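Local coordinates for protein peptidoglycan N-acetylglucosamine deacetylase (PDB 5JMU) that probably removes acetyl groups from the N-acetylglucosamine of peptidoglycan, this chain being the zinc-bearing catalytic domain of a longer, probably membrane-anchored protein, at residues 74-79 with 115-120. Residues are numbered along the deposited sequence; the frame is centred on the assembly and turned at random.
With ZN (zinc ion), chain C.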
ATOM      1  N   ALA A  74       5.442   2.925  -3.922  1.00 10.76           N
ATOM      2  CA  ALA A  74       5.770   3.222  -2.529  1.00 10.55           C
ATOM      3  C   ALA A  74       6.500   2.010  -1.903  1.00 11.08           C
ATOM      4  O   ALA A  74       6.509   0.915  -2.454  1.00 10.41           O
ATOM      5  CB  ALA A  74       4.497   3.551  -1.759  1.00 10.52           C
ATOM      6  N   ILE A  75       7.115   2.211  -0.741  1.00 10.09           N
ATOM      7  CA  ILE A  75       7.872   1.134  -0.106  1.00 10.54           C
ATOM      8  C   ILE A  75       7.042   0.291   0.827  1.00 12.09           C
ATOM      9  O   ILE A  75       6.298   0.860   1.598  1.00 10.55           O
ATOM     10  CB  ILE A  75       9.033   1.739   0.701  1.00  9.25           C
ATOM     11  CG1 ILE A  75      10.007   2.419  -0.256  1.00 10.55           C
ATOM     12  CG2 ILE A  75       9.775   0.615   1.491  1.00 12.37           C
ATOM     13  CD1 ILE A  75      11.147   3.244   0.435  1.00 12.75           C
ATOM     14  N   HIS A  76       7.163  -1.049   0.746  1.00 10.55           N
ATOM     15  CA  HIS A  76       6.618  -1.934   1.792  1.00  9.65           C
ATOM     16  C   HIS A  76       7.816  -2.491   2.573  1.00 12.26           C
ATOM     17  O   HIS A  76       8.043  -2.137   3.737  1.00 12.76           O
ATOM     18  CB  HIS A  76       5.743  -3.020   1.161  1.00  9.98           C
ATOM     19  CG  HIS A  76       4.863  -3.787   2.116  1.00 11.69           C
ATOM     20  ND1 HIS A  76       4.270  -3.220   3.232  1.00 10.81           N
ATOM     21  CD2 HIS A  76       4.452  -5.076   2.069  1.00 12.77           C
ATOM     22  CE1 HIS A  76       3.545  -4.162   3.844  1.00 10.39           C
ATOM     23  NE2 HIS A  76       3.651  -5.296   3.169  1.00 10.87           N
ATOM     24  N   SER A  77       8.636  -3.274   1.893  1.00 10.03           N
ATOM     25  CA  SER A  77       9.850  -3.816   2.519  1.00 10.85           C
ATOM     26  C   SER A  77      10.646  -4.613   1.497  1.00 11.75           C
ATOM     27  O   SER A  77      10.061  -5.287   0.671  1.00 12.70           O
ATOM     28  CB  SER A  77       9.469  -4.731   3.706  1.00 12.54           C
ATOM     29  OG  SER A  77      10.611  -5.471   4.124  1.00 12.44           O
ATOM     30  N   ALA A  78      11.967  -4.525   1.524  1.00 11.22           N
ATOM     31  CA  ALA A  78      12.714  -5.335   0.567  1.00 11.92           C
ATOM     32  C   ALA A  78      12.547  -6.812   0.876  1.00 12.57           C
ATOM     33  O   ALA A  78      12.225  -7.605  -0.016  1.00 13.04           O
ATOM     34  CB  ALA A  78      14.236  -4.931   0.553  1.00 12.35           C
ATOM     35  N   SER A  79      12.816  -7.207   2.125  1.00 12.73           N
ATOM     36  CA  SER A  79      12.760  -8.607   2.489  1.00 13.52           C
ATOM     37  C   SER A  79      11.393  -9.114   2.921  1.00 14.16           C
ATOM     38  O   SER A  79      11.138 -10.323   2.806  1.00 15.79           O
ATOM     39  CB  SER A  79      13.740  -8.916   3.630  1.00 14.66           C
ATOM     40  OG  SER A  79      13.281  -8.285   4.824  1.00 14.18           O
ATOM     41  N   ARG A 115       4.456   1.814   3.555  1.00  9.60           N
ATOM     42  CA  ARG A 115       3.476   1.136   4.401  1.00  9.20           C
ATOM     43  C   ARG A 115       4.252   0.134   5.227  1.00 12.82           C
ATOM     44  O   ARG A 115       4.885  -0.769   4.675  1.00  9.71           O
ATOM     45  CB  ARG A 115       2.398   0.440   3.585  1.00 10.09           C
ATOM     46  CG  ARG A 115       1.450  -0.419   4.517  1.00 10.47           C
ATOM     47  CD  ARG A 115       0.267  -0.915   3.698  1.00 13.97           C
ATOM     48  NE  ARG A 115      -0.672   0.164   3.410  1.00 12.25           N
ATOM     49  CZ  ARG A 115      -1.534   0.124   2.375  1.00 12.15           C
ATOM     50  NH1 ARG A 115      -1.518  -0.919   1.534  1.00 12.17           N
ATOM     51  NH2 ARG A 115      -2.428   1.114   2.181  1.00 13.02           N
ATOM     52  N   PHE A 116       4.176   0.262   6.543  1.00  9.29           N
ATOM     53  CA  PHE A 116       4.854  -0.679   7.411  1.00  9.41           C
ATOM     54  C   PHE A 116       4.293  -2.079   7.232  1.00 10.37           C
ATOM     55  O   PHE A 116       3.067  -2.238   7.188  1.00 12.30           O
ATOM     56  CB  PHE A 116       4.650  -0.291   8.875  1.00  9.89           C
ATOM     57  CG  PHE A 116       5.350   0.949   9.293  1.00  9.78           C
ATOM     58  CD1 PHE A 116       6.728   0.964   9.581  1.00 10.60           C
ATOM     59  CD2 PHE A 116       4.637   2.149   9.410  1.00 10.20           C
ATOM     60  CE1 PHE A 116       7.378   2.128  10.027  1.00 10.66           C
ATOM     61  CE2 PHE A 116       5.300   3.349   9.841  1.00 11.05           C
ATOM     62  CZ  PHE A 116       6.671   3.345  10.141  1.00 10.91           C
ATOM     63  N   PRO A 117       5.167  -3.105   7.165  1.00 11.18           N
ATOM     64  CA  PRO A 117       4.647  -4.471   7.169  1.00 13.37           C
ATOM     65  C   PRO A 117       3.856  -4.738   8.451  1.00 11.93           C
ATOM     66  O   PRO A 117       4.299  -4.444   9.561  1.00 12.72           O
ATOM     67  CB  PRO A 117       5.932  -5.322   7.048  1.00 14.56           C
ATOM     68  CG  PRO A 117       6.848  -4.419   6.180  1.00 13.49           C
ATOM     69  CD  PRO A 117       6.616  -3.047   6.789  1.00 12.06           C
ATOM     70  N   GLY A 118       2.637  -5.243   8.269  1.00 11.26           N
ATOM     71  CA  GLY A 118       1.705  -5.481   9.359  1.00 13.58           C
ATOM     72  C   GLY A 118       0.892  -4.236   9.719  1.00 12.62           C
ATOM     73  O   GLY A 118       0.032  -4.291  10.609  1.00 13.17           O
ATOM     74  N   GLY A 119       1.158  -3.116   9.041  1.00 12.96           N
ATOM     75  CA  GLY A 119       0.554  -1.827   9.393  1.00 13.08           C
ATOM     76  C   GLY A 119       1.339  -1.130  10.502  1.00 12.79           C
ATOM     77  O   GLY A 119       2.092  -1.786  11.221  1.00 11.39           O
ATOM     78  N   SER A 120       1.178   0.182  10.692  1.00 11.12           N
ATOM     79  CA  SER A 120       1.878   0.835  11.811  1.00 10.50           C
ATOM     80  C   SER A 120       1.358   0.324  13.157  1.00 11.15           C
ATOM     81  O   SER A 120       2.017   0.511  14.197  1.00 12.02           O
ATOM     82  CB  SER A 120       1.712   2.371  11.731  1.00 12.49           C
ATOM     83  OG  SER A 120       0.378   2.782  12.019  1.00 12.26           O
TER
HETATM   84 ZN    ZN C 502       2.844  -7.211   3.474  0.80 13.50          ZN
HETATM   85  O   HOH W   1       2.656  -6.901   5.615  1.00 12.78           O
HETATM   86  O   HOH W   2       0.919  -6.498   3.328  1.00 11.73           O
HETATM   87  O   HOH W   3       1.893  -9.070   3.789  1.00 12.36           O
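H76 is held at both ring nitrogens, ND1 by the loop 115-120 and NE2 by zinc. ND1 donates to R115 O at 2.9 Å; the oxygen lies near the imidazole plane, 13° out of it, whereas seen from the carbonyl the donor stands well above the peptide plane. With CG anti to the backbone N (chi1 -166°), the ring is carried toward the loop, and NE2 meets the metal at 2.1 Å. The bond at ND1 fixes the ring's rotation and leaves the NE2 lone pair for zinc. One imidazole face is covered by P117, whose CG sits 4.3 Å from the ring centroid, offset toward the rim, in a CH-pi contact. The same CG also packs on S77 CB at 3.6 Å, so one methylene touches both side chains. S77 OG is hydrogen-bonded to D95 OD2. Just before H76, I75 O accepts a hydrogen bond from R115 N (2.9 Å), joining strand 72-77 to the loop. The R115 side chain runs past ND1 with its CB and CG, bends at chi3 (-73°), and its NH1 forms a salt bridge with D27. A type II turn, F116 to G119, follows; from it G118 N donates to a zinc-bound water at 3.1 Å. D28 and H80 complete the protein ligands of the Asp-His-His zinc site characteristic of NodB-homology (CE4) polysaccharide deacetylases.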